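Local coordinates for UDP-N-Acetylenolpyruvylglucosamine Reductase (Thermus caldophilus, PDB 2GQT), which uses FAD to reduce UDP-N-acetylenolpyruvylglucosamine to UDP-N-acetylmuramate, probably with NADPH, in bacterial cell-wall peptidoglycan synthesis, at residues L11-L25 and V44-E56. Sequence-based numbering, arbitrary orientation.
Sequences LKDYTTLGVGGPAEL and VLGNGSNLLVLDE. With FAD (flavin-adenine dinucleotide), chain C.
With OG1 of Thr15 set between its backbone N and carbonyl carbon (chi1 59°), CG2 turns to CG2 of Val53, 4.0 Å away, while the hydroxyl faces back into its own loop. There it donates to Val19 O, and its acceptance from Gly18 N, three residues on, makes an ST motif. The other branch of Val53, CG1, held anti to the backbone N (chi1 -179°), meets Leu11 CD1 at 3.8 Å. A valine in place of Thr15 would probably leave Val19 O without its hydroxyl donor and Gly18 N without this acceptor, fixing the turn less firmly. Beyond this apolar centre, Leu45 CD2 touches both Tyr14 CB and Leu25 CD1, and Leu52 CD1 touches Leu17 and Val19. Two backbone bonds tie the loops: Thr16 N reaches Gly48 O (3.0 Å) from above the carbonyl plane, and Gly21 N binds Leu54 O. Waters bridge Leu17 N to Gly48 O and Leu51 O, and Val19 O to Val53 N. The 46-50 turn of the FAD-binding domain gives its amides to the FAD diphosphate, Gly46 N and Gly48 N sharing O2A, and Ser49 OG is hydrogen-bonded to O2P (2.6 Å). The 11-25 loop thus backs a row of backbone N-H donors that probably offsets the diphosphate's negative charge.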
loop_
_atom_site.group_PDB
_atom_site.type_symbol
_atom_site.label_atom_id
_atom_site.label_comp_id
_atom_site.label_asym_id
_atom_site.label_seq_id
_atom_site.Cartn_x
_atom_site.Cartn_y
_atom_site.Cartn_z
ATOM N N LEU A 11 5.988 -13.508 6.818
ATOM C CA LEU A 11 5.346 -12.338 6.216
ATOM C C LEU A 11 3.879 -12.556 5.829
ATOM O O LEU A 11 3.154 -11.582 5.597
ATOM C CB LEU A 11 6.184 -11.758 5.070
ATOM C CG LEU A 11 7.465 -11.032 5.512
ATOM C CD1 LEU A 11 8.336 -10.629 4.325
ATOM C CD2 LEU A 11 7.172 -9.812 6.391
ATOM N N LYS A 12 3.424 -13.811 5.821
ATOM C CA LYS A 12 2.002 -14.116 5.678
ATOM C C LYS A 12 1.165 -13.397 6.734
ATOM O O LYS A 12 -0.003 -13.084 6.496
ATOM C CB LYS A 12 1.741 -15.627 5.748
ATOM C CG LYS A 12 1.892 -16.253 7.151
ATOM C CD LYS A 12 1.498 -17.740 7.196
ATOM C CE LYS A 12 1.534 -18.315 8.621
ATOM N NZ LYS A 12 0.423 -17.833 9.499
ATOM N N ASP A 13 1.762 -13.140 7.899
ATOM C CA ASP A 13 1.053 -12.493 8.989
ATOM C C ASP A 13 1.054 -10.967 8.882
ATOM O O ASP A 13 0.382 -10.307 9.674
ATOM C CB ASP A 13 1.644 -12.928 10.340
ATOM C CG ASP A 13 1.490 -14.425 10.601
ATOM O OD1 ASP A 13 0.446 -14.998 10.235
ATOM O OD2 ASP A 13 2.419 -15.023 11.182
ATOM N N TYR A 14 1.784 -10.421 7.903
ATOM C CA TYR A 14 2.030 -8.975 7.773
ATOM C C TYR A 14 1.624 -8.429 6.421
ATOM O O TYR A 14 2.035 -7.332 6.042
ATOM C CB TYR A 14 3.505 -8.667 8.001
ATOM C CG TYR A 14 3.917 -8.856 9.430
ATOM C CD1 TYR A 14 4.256 -10.114 9.905
ATOM C CD2 TYR A 14 3.960 -7.780 10.313
ATOM C CE1 TYR A 14 4.624 -10.305 11.220
ATOM C CE2 TYR A 14 4.331 -7.961 11.634
ATOM C CZ TYR A 14 4.661 -9.229 12.077
ATOM O OH TYR A 14 5.034 -9.434 13.383
ATOM N N THR A 15 0.841 -9.204 5.685
ATOM C CA THR A 15 0.354 -8.785 4.383
ATOM C C THR A 15 -1.135 -9.018 4.341
ATOM O O THR A 15 -1.654 -9.969 4.950
ATOM C CB THR A 15 1.047 -9.530 3.216
ATOM O OG1 THR A 15 0.841 -10.947 3.337
ATOM C CG2 THR A 15 2.540 -9.218 3.172
ATOM N N THR A 16 -1.834 -8.145 3.627
ATOM C CA THR A 16 -3.277 -8.268 3.558
ATOM C C THR A 16 -3.684 -9.544 2.793
ATOM O O THR A 16 -4.703 -10.160 3.113
ATOM C CB THR A 16 -3.935 -6.979 3.023
ATOM O OG1 THR A 16 -3.369 -6.638 1.760
ATOM C CG2 THR A 16 -3.720 -5.819 3.995
ATOM N N LEU A 17 -2.865 -9.970 1.831
ATOM C CA LEU A 17 -3.080 -11.235 1.117
ATOM C C LEU A 17 -2.926 -12.486 2.004
ATOM O O LEU A 17 -3.590 -13.496 1.783
ATOM C CB LEU A 17 -2.155 -11.326 -0.099
ATOM C CG LEU A 17 -2.339 -12.489 -1.071
ATOM C CD1 LEU A 17 -3.780 -12.584 -1.559
ATOM C CD2 LEU A 17 -1.393 -12.334 -2.239
ATOM N N GLY A 18 -2.037 -12.425 2.990
ATOM C CA GLY A 18 -1.875 -13.529 3.940
ATOM C C GLY A 18 -0.981 -14.650 3.457
ATOM O O GLY A 18 -1.145 -15.802 3.876
ATOM N N VAL A 19 -0.037 -14.318 2.581
ATOM C CA VAL A 19 0.993 -15.256 2.143
ATOM C C VAL A 19 2.352 -14.604 2.347
ATOM O O VAL A 19 2.480 -13.372 2.350
ATOM C CB VAL A 19 0.827 -15.736 0.655
ATOM C CG1 VAL A 19 -0.563 -16.291 0.416
ATOM C CG2 VAL A 19 1.140 -14.623 -0.334
ATOM N N GLY A 20 3.360 -15.439 2.551
ATOM C CA GLY A 20 4.714 -14.943 2.665
ATOM C C GLY A 20 5.542 -15.705 3.667
ATOM O O GLY A 20 5.096 -15.982 4.781
ATOM N N GLY A 21 6.762 -16.024 3.256
ATOM C CA GLY A 21 7.686 -16.789 4.071
ATOM C C GLY A 21 8.474 -15.967 5.074
ATOM O O GLY A 21 8.116 -14.809 5.379
ATOM N N PRO A 22 9.552 -16.569 5.618
ATOM C CA PRO A 22 10.323 -15.977 6.720
ATOM C C PRO A 22 11.057 -14.685 6.385
ATOM O O PRO A 22 11.538 -14.503 5.266
ATOM C CB PRO A 22 11.352 -17.068 7.070
ATOM C CG PRO A 22 10.858 -18.302 6.437
ATOM C CD PRO A 22 10.086 -17.888 5.230
ATOM N N ALA A 23 11.129 -13.796 7.372
ATOM C CA ALA A 23 11.899 -12.566 7.269
ATOM C C ALA A 23 12.304 -12.088 8.655
ATOM O O ALA A 23 11.639 -12.401 9.656
ATOM C CB ALA A 23 11.104 -11.479 6.549
ATOM N N GLU A 24 13.397 -11.335 8.697
ATOM C CA GLU A 24 13.868 -10.709 9.920
ATOM C C GLU A 24 13.311 -9.295 9.978
ATOM O O GLU A 24 13.715 -8.430 9.201
ATOM C CB GLU A 24 15.393 -10.691 9.946
ATOM C CG GLU A 24 15.990 -10.134 11.219
ATOM C CD GLU A 24 17.505 -10.163 11.190
ATOM O OE1 GLU A 24 18.116 -9.138 10.841
ATOM O OE2 GLU A 24 18.084 -11.224 11.485
ATOM N N LEU A 25 12.387 -9.077 10.910
ATOM C CA LEU A 25 11.676 -7.814 11.019
ATOM C C LEU A 25 12.317 -6.903 12.058
ATOM O O LEU A 25 12.422 -7.268 13.224
ATOM C CB LEU A 25 10.206 -8.068 11.363
ATOM C CG LEU A 25 9.239 -6.885 11.355
ATOM C CD1 LEU A 25 9.060 -6.343 9.942
ATOM C CD2 LEU A 25 7.911 -7.333 11.924
ATOM N N VAL A 44 11.580 -1.912 3.159
ATOM C CA VAL A 44 10.623 -1.299 4.081
ATOM C C VAL A 44 9.255 -1.939 3.880
ATOM O O VAL A 44 8.769 -2.093 2.750
ATOM C CB VAL A 44 10.517 0.232 3.902
ATOM C CG1 VAL A 44 9.606 0.843 4.967
ATOM C CG2 VAL A 44 11.881 0.870 3.956
ATOM N N LEU A 45 8.642 -2.332 4.989
ATOM C CA LEU A 45 7.298 -2.875 4.974
ATOM C C LEU A 45 6.323 -1.848 5.522
ATOM O O LEU A 45 6.521 -1.337 6.637
ATOM C CB LEU A 45 7.250 -4.148 5.821
ATOM C CG LEU A 45 5.905 -4.814 6.100
ATOM C CD1 LEU A 45 5.292 -5.401 4.832
ATOM C CD2 LEU A 45 6.089 -5.868 7.179
ATOM N N GLY A 46 5.280 -1.545 4.746
ATOM C CA GLY A 46 4.187 -0.692 5.216
ATOM C C GLY A 46 3.091 -1.586 5.765
ATOM O O GLY A 46 3.360 -2.495 6.550
ATOM N N ASN A 47 1.857 -1.360 5.322
ATOM C CA ASN A 47 0.750 -2.205 5.750
ATOM C C ASN A 47 0.646 -3.532 4.987
ATOM O O ASN A 47 -0.275 -4.309 5.221
ATOM C CB ASN A 47 -0.574 -1.448 5.689
ATOM C CG ASN A 47 -1.625 -2.045 6.605
ATOM O OD1 ASN A 47 -1.331 -2.433 7.741
ATOM N ND2 ASN A 47 -2.856 -2.105 6.118
ATOM N N GLY A 48 1.591 -3.792 4.084
ATOM C CA GLY A 48 1.618 -5.050 3.350
ATOM C C GLY A 48 0.438 -5.250 2.413
ATOM O O GLY A 48 0.102 -6.401 2.118
ATOM N N SER A 49 -0.180 -4.158 1.936
ATOM C CA SER A 49 -1.390 -4.261 1.129
ATOM C C SER A 49 -1.149 -4.282 -0.373
ATOM O O SER A 49 -2.094 -4.470 -1.129
ATOM C CB SER A 49 -2.407 -3.168 1.497
ATOM O OG SER A 49 -1.963 -1.864 1.134
ATOM N N ASN A 50 0.095 -4.094 -0.815
ATOM C CA ASN A 50 0.405 -4.283 -2.238
ATOM C C ASN A 50 1.444 -5.368 -2.510
ATOM O O ASN A 50 1.943 -5.481 -3.641
ATOM C CB ASN A 50 0.820 -2.974 -2.921
ATOM C CG ASN A 50 0.752 -3.069 -4.449
ATOM O OD1 ASN A 50 1.701 -2.722 -5.155
ATOM N ND2 ASN A 50 -0.357 -3.587 -4.957
ATOM N N LEU A 51 1.738 -6.184 -1.499
ATOM C CA LEU A 51 2.811 -7.174 -1.600
ATOM C C LEU A 51 2.329 -8.593 -1.812
ATOM O O LEU A 51 1.442 -9.076 -1.099
ATOM C CB LEU A 51 3.682 -7.163 -0.340
ATOM C CG LEU A 51 4.442 -5.861 -0.066
ATOM C CD1 LEU A 51 5.203 -5.968 1.233
ATOM C CD2 LEU A 51 5.390 -5.498 -1.193
ATOM N N LEU A 52 2.942 -9.246 -2.790
ATOM C CA LEU A 52 2.884 -10.695 -2.921
ATOM C C LEU A 52 4.251 -11.241 -2.494
ATOM O O LEU A 52 5.226 -11.134 -3.223
ATOM C CB LEU A 52 2.557 -11.090 -4.367
ATOM C CG LEU A 52 2.645 -12.574 -4.736
ATOM C CD1 LEU A 52 1.849 -13.438 -3.779
ATOM C CD2 LEU A 52 2.207 -12.804 -6.171
ATOM N N VAL A 53 4.321 -11.780 -1.286
ATOM C CA VAL A 53 5.582 -12.276 -0.749
ATOM C C VAL A 53 5.637 -13.770 -0.965
ATOM O O VAL A 53 4.720 -14.490 -0.582
ATOM C CB VAL A 53 5.748 -11.931 0.747
ATOM C CG1 VAL A 53 7.093 -12.455 1.257
ATOM C CG2 VAL A 53 5.639 -10.422 0.954
ATOM N N LEU A 54 6.715 -14.222 -1.601
ATOM C CA LEU A 54 6.868 -15.627 -1.943
ATOM C C LEU A 54 7.113 -16.489 -0.710
ATOM O O LEU A 54 7.471 -15.989 0.369
ATOM C CB LEU A 54 7.917 -15.808 -3.053
ATOM C CG LEU A 54 7.557 -15.076 -4.363
ATOM C CD1 LEU A 54 8.393 -15.543 -5.527
ATOM C CD2 LEU A 54 6.071 -15.188 -4.715
ATOM N N ASP A 55 6.888 -17.787 -0.870
ATOM C CA ASP A 55 6.889 -18.707 0.253
ATOM C C ASP A 55 8.266 -18.842 0.892
ATOM O O ASP A 55 8.362 -19.217 2.055
ATOM C CB ASP A 55 6.346 -20.066 -0.195
ATOM C CG ASP A 55 4.910 -19.983 -0.700
ATOM O OD1 ASP A 55 4.058 -19.401 0.016
ATOM O OD2 ASP A 55 4.631 -20.488 -1.817
ATOM N N GLU A 56 9.318 -18.496 0.151
ATOM C CA GLU A 56 10.690 -18.524 0.677
ATOM C C GLU A 56 11.052 -17.282 1.506
ATOM O O GLU A 56 12.107 -17.240 2.142
ATOM C CB GLU A 56 11.724 -18.750 -0.444
ATOM C CG GLU A 56 11.798 -17.656 -1.526
ATOM C CD GLU A 56 10.997 -17.994 -2.772
ATOM O OE1 GLU A 56 11.503 -17.731 -3.889
ATOM O OE2 GLU A 56 9.875 -18.526 -2.637
HETATM P PA FAD C . 3.236 -2.193 1.314
HETATM O O1A FAD C . 2.359 -3.115 0.574
HETATM O O2A FAD C . 3.710 -2.544 2.671
HETATM O O5B FAD C . 4.517 -1.823 0.453
HETATM C C5B FAD C . 4.354 -1.427 -0.914
HETATM C C4B FAD C . 5.629 -0.791 -1.421
HETATM O O4B FAD C . 5.859 0.428 -0.686
HETATM C C3B FAD C . 6.886 -1.653 -1.230
HETATM O O3B FAD C . 7.784 -1.355 -2.300
HETATM C C2B FAD C . 7.441 -1.128 0.089
HETATM O O2B FAD C . 8.846 -1.349 0.208
HETATM C C1B FAD C . 7.163 0.353 -0.056
HETATM N N9A FAD C . 7.094 1.114 1.209
HETATM C C8A FAD C . 6.245 0.908 2.228
HETATM N N7A FAD C . 6.478 1.817 3.178
HETATM C C5A FAD C . 7.458 2.621 2.751
HETATM C C6A FAD C . 8.143 3.718 3.287
HETATM N N6A FAD C . 7.854 4.240 4.487
HETATM N N1A FAD C . 9.117 4.288 2.550
HETATM C C2A FAD C . 9.446 3.807 1.342
HETATM N N3A FAD C . 8.839 2.759 0.793
HETATM C C4A FAD C . 7.855 2.164 1.495
HETATM N N1 FAD C . -4.004 1.092 -4.267
HETATM C C2 FAD C . -4.391 2.238 -4.928
HETATM O O2 FAD C . -3.551 2.937 -5.477
HETATM N N3 FAD C . -5.739 2.581 -4.994
HETATM C C4 FAD C . -6.719 1.809 -4.383
HETATM O O4 FAD C . -7.904 2.151 -4.454
HETATM C C4X FAD C . -6.317 0.658 -3.709
HETATM N N5 FAD C . -7.267 -0.152 -3.092
HETATM C C5X FAD C . -6.846 -1.271 -2.360
HETATM C C6 FAD C . -7.799 -2.037 -1.688
HETATM C C7 FAD C . -7.418 -3.147 -0.941
HETATM C C7M FAD C . -8.482 -3.966 -0.201
HETATM C C8 FAD C . -6.064 -3.494 -0.877
HETATM C C8M FAD C . -5.623 -4.718 -0.063
HETATM C C9 FAD C . -5.115 -2.733 -1.556
HETATM C C9A FAD C . -5.490 -1.617 -2.302
HETATM N N10 FAD C . -4.543 -0.840 -2.990
HETATM C C10 FAD C . -4.964 0.308 -3.658
HETATM C "C1'" FAD C . -3.106 -1.217 -3.050
HETATM C "C2'" FAD C . -2.314 -0.706 -1.835
HETATM O "O2'" FAD C . -3.198 -0.392 -0.742
HETATM C "C3'" FAD C . -1.488 0.540 -2.159
HETATM O "O3'" FAD C . -0.520 0.230 -3.171
HETATM C "C4'" FAD C . -0.800 1.107 -0.910
HETATM O "O4'" FAD C . -0.230 2.380 -1.223
HETATM C "C5'" FAD C . 0.288 0.197 -0.346
HETATM O "O5'" FAD C . 0.683 0.753 0.909
HETATM P P FAD C . 1.217 -0.211 2.063
HETATM O O1P FAD C . 1.584 0.660 3.196
HETATM O O2P FAD C . 0.306 -1.353 2.288
HETATM O O3P FAD C . 2.573 -0.711 1.362
HETATM O O HOH W 1 2.623 -5.067 7.525
HETATM O O HOH W 2 -0.844 -8.329 0.303
HETATM O O HOH W 3 1.850 -11.543 0.191
HETATM O O HOH W 4 3.425 -18.240 2.408
#